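PDB 3NA6: succinylglutamate desuccinylase/aspartoacylase from Ruegeria sp. TM1040, which probably hydrolyses the amide bond of an N-acylated amino acid in a metal-dependent reaction, like succinylglutamate desuccinylases and aspartoacylases. Local coordinates for residues A52-A57 with G83-V88; I11-D16 with I39-I44; I270-G275 with D282-V287. All blocks are in the same frame, centred on the assembly; numbering follows the deposited sequence.

Contact 1 of 3, residues A52-A57 with G83-V88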
loop_
_atom_site.group_PDB
_atom_site.type_symbol
_atom_site.label_atom_id
_atom_site.label_comp_id
_atom_site.label_asym_id
_atom_site.label_seq_id
_atom_site.Cartn_x
_atom_site.Cartn_y
_atom_site.Cartn_z
ATOM N N ALA A 52 -39.997 3.379 13.675
ATOM C CA ALA A 52 -39.248 3.798 12.495
ATOM C C ALA A 52 -37.794 3.383 12.658
ATOM O O ALA A 52 -37.179 3.592 13.716
ATOM C CB ALA A 52 -39.347 5.301 12.260
ATOM N N LEU A 53 -37.260 2.798 11.586
ATOM C CA LEU A 53 -35.864 2.468 11.468
ATOM C C LEU A 53 -35.192 3.500 10.573
ATOM O O LEU A 53 -35.506 3.633 9.378
ATOM C CB LEU A 53 -35.690 1.062 10.921
ATOM C CG LEU A 53 -34.253 0.498 10.838
ATOM C CD1 LEU A 53 -33.560 0.426 12.224
ATOM C CD2 LEU A 53 -34.276 -0.876 10.162
ATOM N N LEU A 54 -34.255 4.222 11.169
ATOM C CA LEU A 54 -33.634 5.415 10.568
ATOM C C LEU A 54 -32.140 5.169 10.372
ATOM O O LEU A 54 -31.413 4.906 11.345
ATOM C CB LEU A 54 -33.856 6.646 11.442
ATOM C CG LEU A 54 -35.321 6.820 11.908
ATOM C CD1 LEU A 54 -35.407 7.820 12.996
ATOM C CD2 LEU A 54 -36.177 7.180 10.714
ATOM N N THR A 55 -31.696 5.219 9.128
ATOM C CA THR A 55 -30.296 4.956 8.836
ATOM C C THR A 55 -29.649 6.083 8.041
ATOM O O THR A 55 -30.283 6.682 7.165
ATOM C CB THR A 55 -30.171 3.649 8.043
ATOM O OG1 THR A 55 -31.169 3.619 7.001
ATOM C CG2 THR A 55 -30.351 2.442 8.969
ATOM N N GLY A 56 -28.388 6.352 8.362
ATOM C CA GLY A 56 -27.513 7.199 7.584
ATOM C C GLY A 56 -26.242 6.433 7.247
ATOM O O GLY A 56 -25.954 5.429 7.831
ATOM N N ALA A 57 -25.492 6.931 6.282
ATOM C CA ALA A 57 -24.225 6.355 5.886
ATOM C C ALA A 57 -24.331 4.880 5.494
ATOM O O ALA A 57 -23.445 4.079 5.735
ATOM C CB ALA A 57 -23.157 6.599 6.962
ATOM N N GLY A 83 -44.320 5.912 20.141
ATOM C CA GLY A 83 -43.816 4.886 19.242
ATOM C C GLY A 83 -42.361 4.608 19.592
ATOM O O GLY A 83 -41.974 4.652 20.762
ATOM N N ARG A 84 -41.577 4.335 18.562
ATOM C CA ARG A 84 -40.185 3.961 18.718
ATOM C C ARG A 84 -39.348 4.479 17.585
ATOM O O ARG A 84 -39.702 4.330 16.407
ATOM C CB ARG A 84 -40.047 2.459 18.787
ATOM C CG ARG A 84 -38.580 1.987 18.945
ATOM C CD ARG A 84 -38.479 0.541 19.363
ATOM N NE ARG A 84 -39.262 -0.340 18.492
ATOM C CZ ARG A 84 -39.171 -1.669 18.485
ATOM N NH1 ARG A 84 -38.314 -2.312 19.272
ATOM N NH2 ARG A 84 -39.940 -2.359 17.659
ATOM N N LEU A 85 -38.212 5.068 17.945
ATOM C CA LEU A 85 -37.163 5.393 16.981
ATOM C C LEU A 85 -35.986 4.419 17.142
ATOM O O LEU A 85 -35.461 4.294 18.215
ATOM C CB LEU A 85 -36.694 6.840 17.204
ATOM C CG LEU A 85 -37.753 7.941 17.102
ATOM C CD1 LEU A 85 -37.172 9.276 17.596
ATOM C CD2 LEU A 85 -38.285 8.071 15.668
ATOM N N ILE A 86 -35.583 3.708 16.089
ATOM C CA ILE A 86 -34.319 2.944 16.109
ATOM C C ILE A 86 -33.378 3.706 15.164
ATOM O O ILE A 86 -33.609 3.730 13.929
ATOM C CB ILE A 86 -34.488 1.511 15.641
ATOM C CG1 ILE A 86 -35.481 0.786 16.548
ATOM C CG2 ILE A 86 -33.150 0.767 15.663
ATOM C CD1 ILE A 86 -35.940 -0.590 16.037
ATOM N N ILE A 87 -32.367 4.363 15.750
ATOM C CA ILE A 87 -31.517 5.322 15.056
ATOM C C ILE A 87 -30.098 4.739 14.890
ATOM O O ILE A 87 -29.424 4.453 15.871
ATOM C CB ILE A 87 -31.393 6.626 15.857
ATOM C CG1 ILE A 87 -32.782 7.136 16.274
ATOM C CG2 ILE A 87 -30.581 7.662 15.033
ATOM C CD1 ILE A 87 -32.791 8.421 17.145
ATOM N N VAL A 88 -29.663 4.595 13.647
ATOM C CA VAL A 88 -28.324 4.079 13.292
ATOM C C VAL A 88 -27.711 5.104 12.324
ATOM O O VAL A 88 -27.902 5.022 11.115
ATOM C CB VAL A 88 -28.460 2.713 12.610
ATOM C CG1 VAL A 88 -27.095 2.106 12.226
ATOM C CG2 VAL A 88 -29.248 1.743 13.515
#
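Leu53 and Ile86 meet where CD1 of the leucine presses on CG2 of the isoleucine at 3.5 Å, a tight fit. Leu53 CG lies anti to the backbone N (chi1 -175°), and with chi2 at 60° this brings CD1 toward strand 83-88. Thr55 and Val88 share this face and lie side by side, with Thr55 CG2 4.1 Å from Val88 CB. On the face of Ala52 and Leu54, Leu54 CD1 touches Leu85 CD2 at 3.9 Å and reaches Ile87 CG1 more loosely. Four backbone hydrogen bonds join the parallel strands, and Gly56 N, just past the strand, adds a longer fifth to Val88 O at 3.1 Å. The pair belongs to a beta-alpha-beta unit, in which helix 64-75 makes the crossover. Ile86 is gripped through both its backbone groups: its N donates to Ala52 O at 2.9 Å, almost straight at 178°, and its O accepts from Leu54 N. Leu69 and Leu72 of helix 64-75 cover Leu54. Phe130 of helix 122-134 covers Leu53, Thr55 and Val88 on the other face. Thr55 OG1 is hydrogen-bonded to Asp143 OD1. Ile86 CD1 lies above one face of the Arg84 guanidinium, near its rim, and Arg84 NH1 is hydrogen-bonded to Leu13 O.

Contact 2 of 3, residues I11-D16 with I39-I44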
loop_
_atom_site.group_PDB
_atom_site.type_symbol
_atom_site.label_atom_id
_atom_site.label_comp_id
_atom_site.label_asym_id
_atom_site.label_seq_id
_atom_site.Cartn_x
_atom_site.Cartn_y
_atom_site.Cartn_z
ATOM N N ILE A 11 -27.584 -2.876 24.180
ATOM C CA ILE A 11 -28.725 -2.271 24.846
ATOM C C ILE A 11 -29.964 -3.042 24.453
ATOM O O ILE A 11 -29.965 -3.741 23.424
ATOM C CB ILE A 11 -28.957 -0.820 24.429
ATOM C CG1 ILE A 11 -28.967 -0.696 22.911
ATOM C CG2 ILE A 11 -27.946 0.099 25.069
ATOM C CD1 ILE A 11 -29.626 0.607 22.391
ATOM N N PRO A 12 -31.012 -2.946 25.268
ATOM C CA PRO A 12 -32.277 -3.528 24.808
ATOM C C PRO A 12 -32.824 -2.667 23.674
ATOM O O PRO A 12 -32.532 -1.444 23.634
ATOM C CB PRO A 12 -33.177 -3.408 26.029
ATOM C CG PRO A 12 -32.624 -2.170 26.774
ATOM C CD PRO A 12 -31.130 -2.308 26.599
ATOM N N LEU A 13 -33.609 -3.279 22.786
ATOM C CA LEU A 13 -34.151 -2.573 21.609
ATOM C C LEU A 13 -35.638 -2.286 21.746
ATOM O O LEU A 13 -36.208 -1.595 20.902
ATOM C CB LEU A 13 -33.922 -3.390 20.331
ATOM C CG LEU A 13 -32.469 -3.767 20.039
ATOM C CD1 LEU A 13 -32.353 -4.561 18.762
ATOM C CD2 LEU A 13 -31.577 -2.548 20.008
ATOM N N ASP A 14 -36.273 -2.840 22.775
ATOM C CA ASP A 14 -37.727 -2.745 22.950
ATOM C C ASP A 14 -38.199 -2.238 24.324
ATOM O O ASP A 14 -39.327 -2.483 24.701
ATOM C CB ASP A 14 -38.338 -4.122 22.701
ATOM C CG ASP A 14 -37.818 -5.176 23.686
ATOM O OD1 ASP A 14 -36.927 -4.867 24.530
ATOM O OD2 ASP A 14 -38.288 -6.309 23.598
ATOM N N GLN A 15 -37.328 -1.544 25.050
ATOM C CA GLN A 15 -37.630 -0.999 26.379
ATOM C C GLN A 15 -37.930 0.494 26.286
ATOM O O GLN A 15 -37.272 1.211 25.525
ATOM C CB GLN A 15 -36.433 -1.228 27.325
ATOM C CG GLN A 15 -36.526 -0.487 28.664
ATOM C CD GLN A 15 -35.354 -0.754 29.624
ATOM O OE1 GLN A 15 -34.666 -1.767 29.531
ATOM N NE2 GLN A 15 -35.145 0.162 30.559
ATOM N N ASP A 16 -38.923 0.967 27.048
ATOM C CA ASP A 16 -39.204 2.419 27.121
ATOM C C ASP A 16 -37.993 3.207 27.566
ATOM O O ASP A 16 -37.218 2.708 28.355
ATOM C CB ASP A 16 -40.341 2.699 28.088
ATOM C CG ASP A 16 -41.708 2.385 27.501
ATOM O OD1 ASP A 16 -41.831 2.091 26.288
ATOM O OD2 ASP A 16 -42.672 2.468 28.260
ATOM N N ILE A 39 -21.230 -1.078 16.076
ATOM C CA ILE A 39 -22.042 -0.138 15.282
ATOM C C ILE A 39 -22.918 0.739 16.208
ATOM O O ILE A 39 -23.749 0.204 16.905
ATOM C CB ILE A 39 -22.963 -0.894 14.314
ATOM C CG1 ILE A 39 -22.146 -1.819 13.427
ATOM C CG2 ILE A 39 -23.772 0.094 13.450
ATOM C CD1 ILE A 39 -22.997 -2.593 12.430
ATOM N N PRO A 40 -22.766 2.083 16.191
ATOM C CA PRO A 40 -23.562 2.870 17.143
ATOM C C PRO A 40 -25.035 2.772 16.854
ATOM O O PRO A 40 -25.437 2.723 15.695
ATOM C CB PRO A 40 -23.065 4.294 16.921
ATOM C CG PRO A 40 -21.637 4.077 16.515
ATOM C CD PRO A 40 -21.778 2.941 15.529
ATOM N N ILE A 41 -25.826 2.733 17.919
ATOM C CA ILE A 41 -27.266 2.662 17.801
ATOM C C ILE A 41 -27.898 3.364 18.996
ATOM O O ILE A 41 -27.381 3.295 20.104
ATOM C CB ILE A 41 -27.753 1.188 17.674
ATOM C CG1 ILE A 41 -29.280 1.119 17.423
ATOM C CG2 ILE A 41 -27.322 0.345 18.884
ATOM C CD1 ILE A 41 -29.718 -0.257 16.918
ATOM N N THR A 42 -28.995 4.073 18.746
ATOM C CA THR A 42 -29.813 4.642 19.802
ATOM C C THR A 42 -31.245 4.160 19.597
ATOM O O THR A 42 -31.755 4.147 18.463
ATOM C CB THR A 42 -29.777 6.184 19.789
ATOM O OG1 THR A 42 -28.520 6.648 20.285
ATOM C CG2 THR A 42 -30.875 6.743 20.672
ATOM N N VAL A 43 -31.886 3.733 20.674
ATOM C CA VAL A 43 -33.324 3.412 20.646
ATOM C C VAL A 43 -34.013 4.350 21.592
ATOM O O VAL A 43 -33.563 4.526 22.749
ATOM C CB VAL A 43 -33.628 1.971 21.045
ATOM C CG1 VAL A 43 -35.161 1.725 21.035
ATOM C CG2 VAL A 43 -32.880 1.014 20.112
ATOM N N ILE A 44 -35.068 4.997 21.085
ATOM C CA ILE A 44 -35.971 5.817 21.903
ATOM C C ILE A 44 -37.412 5.305 21.724
ATOM O O ILE A 44 -37.933 5.296 20.606
ATOM C CB ILE A 44 -35.908 7.328 21.531
ATOM C CG1 ILE A 44 -34.455 7.824 21.537
ATOM C CG2 ILE A 44 -36.804 8.156 22.488
ATOM C CD1 ILE A 44 -34.258 9.259 20.991
#
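Val43 turns its two methyls to different parts of the loop 11-16. CG1 sits against the backbone at Leu13 O, 3.5 Å away. CG2 meets the side chains: Leu13 CD2 at 3.8 Å and Ile11 CD1 at 4.0 Å. The leucine crosses the valine at about a right angle, while the isoleucine comes in at a slant. Ile11 CG1 is placed between the backbone N and the carbonyl carbon (chi1 50°), and the chain then extends so that CD1 reaches strand 36-46. There the same methyl also lies 4.2 Å from Ile41 CG2. Leu13 adds a second, looser touch to this residue, CD2 to Ile41 CD1 at 4.3 Å. Ile11 and Leu13 thus both pack on Ile41 and Val43, two residues apart on one face of the strand. An alanine in place of Val43 would probably open a gap beneath Ile11 CD1 and Leu13 CD2 and let both side chains shift. The contact across the two segments is apolar, but the loop has a polar tie nearby: Asp16 OD1 accepts a hydrogen bond from Gln45 NE2. Tyr129 and Leu134 of helix 122-134 also touch Leu13. Thr42 points away from the loop, and its OG1 is hydrogen-bonded to His20 ND1 and to Thr293 OG1 of the second subunit. The arrangement is a loop packed over one face of a mixed beta sheet, where the loop between strands 8-9 and 17-26 folds back on strand 36-46.

Contact 3 of 3, residues I270-G275 with D282-V287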
loop_
_atom_site.group_PDB
_atom_site.type_symbol
_atom_site.label_atom_id
_atom_site.label_comp_id
_atom_site.label_asym_id
_atom_site.label_seq_id
_atom_site.Cartn_x
_atom_site.Cartn_y
_atom_site.Cartn_z
ATOM N N ILE A 270 -17.542 21.485 -16.139
ATOM C CA ILE A 270 -19.010 21.521 -16.295
ATOM C C ILE A 270 -19.372 22.911 -16.819
ATOM O O ILE A 270 -18.651 23.881 -16.530
ATOM C CB ILE A 270 -19.726 21.183 -14.982
ATOM C CG1 ILE A 270 -21.166 20.772 -15.292
ATOM C CG2 ILE A 270 -19.664 22.334 -13.985
ATOM C CD1 ILE A 270 -21.590 19.572 -14.620
HETATM N N MSE A 271 -20.453 23.016 -17.590
HETATM C CA MSE A 271 -20.843 24.305 -18.195
HETATM C C MSE A 271 -22.058 24.986 -17.557
HETATM O O MSE A 271 -22.317 26.175 -17.785
HETATM C CB MSE A 271 -21.096 24.124 -19.688
HETATM C CG MSE A 271 -19.912 23.529 -20.433
HETATM SE SE MSE A 271 -18.183 24.460 -20.182
HETATM C CE MSE A 271 -18.588 26.217 -20.881
ATOM N N ILE A 272 -22.832 24.238 -16.787
ATOM C CA ILE A 272 -23.930 24.831 -16.012
ATOM C C ILE A 272 -23.902 24.168 -14.628
ATOM O O ILE A 272 -23.350 23.075 -14.467
ATOM C CB ILE A 272 -25.330 24.663 -16.682
ATOM C CG1 ILE A 272 -25.816 23.222 -16.593
ATOM C CG2 ILE A 272 -25.364 25.245 -18.151
ATOM C CD1 ILE A 272 -24.979 22.246 -17.305
ATOM N N ASP A 273 -24.485 24.813 -13.634
ATOM C CA ASP A 273 -24.465 24.268 -12.286
ATOM C C ASP A 273 -25.790 23.624 -11.903
ATOM O O ASP A 273 -26.771 23.739 -12.629
ATOM C CB ASP A 273 -24.011 25.357 -11.306
ATOM C CG ASP A 273 -22.546 25.762 -11.533
ATOM O OD1 ASP A 273 -21.750 24.866 -11.942
ATOM O OD2 ASP A 273 -22.191 26.951 -11.303
ATOM N N LEU A 274 -25.797 22.927 -10.767
ATOM C CA LEU A 274 -26.947 22.161 -10.317
ATOM C C LEU A 274 -28.197 23.019 -10.250
ATOM O O LEU A 274 -28.177 24.124 -9.724
ATOM C CB LEU A 274 -26.679 21.499 -8.946
ATOM C CG LEU A 274 -25.791 20.251 -8.926
ATOM C CD1 LEU A 274 -25.515 19.770 -7.474
ATOM C CD2 LEU A 274 -26.448 19.130 -9.727
ATOM N N GLY A 275 -29.276 22.501 -10.829
ATOM C CA GLY A 275 -30.538 23.178 -10.813
ATOM C C GLY A 275 -30.740 24.136 -11.957
ATOM O O GLY A 275 -31.837 24.556 -12.168
ATOM N N ASP A 282 -27.333 22.204 -26.084
ATOM C CA ASP A 282 -26.400 23.012 -25.298
ATOM C C ASP A 282 -25.260 22.149 -24.732
ATOM O O ASP A 282 -25.442 20.981 -24.366
ATOM C CB ASP A 282 -27.094 23.680 -24.097
ATOM C CG ASP A 282 -27.955 24.887 -24.479
ATOM O OD1 ASP A 282 -28.005 25.279 -25.668
ATOM O OD2 ASP A 282 -28.575 25.456 -23.544
ATOM N N LEU A 283 -24.090 22.769 -24.637
ATOM C CA LEU A 283 -22.919 22.173 -24.024
ATOM C C LEU A 283 -23.192 21.994 -22.534
ATOM O O LEU A 283 -23.584 22.938 -21.872
ATOM C CB LEU A 283 -21.745 23.096 -24.255
ATOM C CG LEU A 283 -20.318 22.614 -24.144
ATOM C CD1 LEU A 283 -20.040 21.411 -25.025
ATOM C CD2 LEU A 283 -19.444 23.803 -24.531
ATOM N N VAL A 284 -23.051 20.771 -22.034
ATOM C CA VAL A 284 -23.203 20.474 -20.604
ATOM C C VAL A 284 -21.836 20.340 -19.907
ATOM O O VAL A 284 -21.668 20.741 -18.737
ATOM C CB VAL A 284 -23.998 19.191 -20.429
ATOM C CG1 VAL A 284 -23.999 18.703 -18.993
ATOM C CG2 VAL A 284 -25.413 19.441 -20.919
ATOM N N ALA A 285 -20.874 19.779 -20.626
ATOM C CA ALA A 285 -19.533 19.573 -20.073
ATOM C C ALA A 285 -18.486 19.468 -21.155
ATOM O O ALA A 285 -18.802 19.103 -22.319
ATOM C CB ALA A 285 -19.504 18.335 -19.212
ATOM N N ARG A 286 -17.243 19.796 -20.795
ATOM C CA ARG A 286 -16.097 19.533 -21.661
ATOM C C ARG A 286 -15.006 18.829 -20.874
ATOM O O ARG A 286 -14.743 19.184 -19.718
ATOM C CB ARG A 286 -15.548 20.822 -22.264
ATOM C CG ARG A 286 -16.576 21.599 -23.069
ATOM C CD ARG A 286 -15.954 22.760 -23.819
ATOM N NE ARG A 286 -15.496 23.816 -22.929
ATOM C CZ ARG A 286 -14.926 24.937 -23.349
ATOM N NH1 ARG A 286 -14.758 25.138 -24.659
ATOM N NH2 ARG A 286 -14.507 25.836 -22.467
ATOM N N VAL A 287 -14.384 17.834 -21.507
ATOM C CA VAL A 287 -13.231 17.139 -20.951
ATOM C C VAL A 287 -11.920 17.567 -21.657
ATOM O O VAL A 287 -11.757 17.389 -22.912
ATOM C CB VAL A 287 -13.407 15.608 -20.988
ATOM C CG1 VAL A 287 -12.242 14.937 -20.224
ATOM C CG2 VAL A 287 -14.722 15.220 -20.289
#
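Met271, a selenomethionine, packs its CB and CG against the backbone of Leu283 and Val284. Here the contact is close. CB lies 3.5 Å from Leu283 O, and CG is 3.8 Å from Leu283 CG. Met271 N donates a hydrogen bond of 2.8 Å to Val284 O, and the donor stands 44° out of the carbonyl plane. Ile270 CG1 also packs against this oxygen, at 3.5 Å. Ile272 CD1 adds to the inner packing, 4.0 Å from Val284 CG1. Ile270 and Ala285 form an antiparallel non-hydrogen-bonded pair. The SE end of Met271, with Arg286, lies on the looser, more open side. Bends at chi2 (-53°) and chi3 (-61°) carry SE across Arg286 at a slant. In the conformer given, one of two, SE is 3.9 Å from Arg286 NE, a contact that is therefore doubtful. In that conformer Arg286 NH2 makes salt bridges with Glu269 and with Glu71 of the second subunit, while Asp273 takes backbone N-H groups of Ala219 and Arg220 of that subunit. Val284 and Ala285 both face Tyr300 in a classic beta bulge. Strand 283-288 lies between strands 298-301 and 266-270 in a small antiparallel sheet, and Leu308 of strand 306-312 packs on Ile270 and Ile272.

In the fold
Contact 1 is core, whereas contacts 2 and 3 are only partly buried. Contacts 1 and 2 have centres about 10 Å apart and reach the same mixed sheet, because strands 83-88 and 36-46 are neighbours in it. Contact 1 joins two parallel strands by regular backbone bonds. Contact 2 lays a loop on the sheet by apolar packing, without a hydrogen bond between the segments. Contact 3 lies on the opposite side of the chain's centre, in a separate antiparallel sheet, its centre about 37 Å from that of contact 1. A single backbone bond spans its two segments. Contacts 2 and 3 both touch the second subunit, contact 2 through a threonine hydroxyl, contact 3 through charged side chains; no other chain touches contact 1.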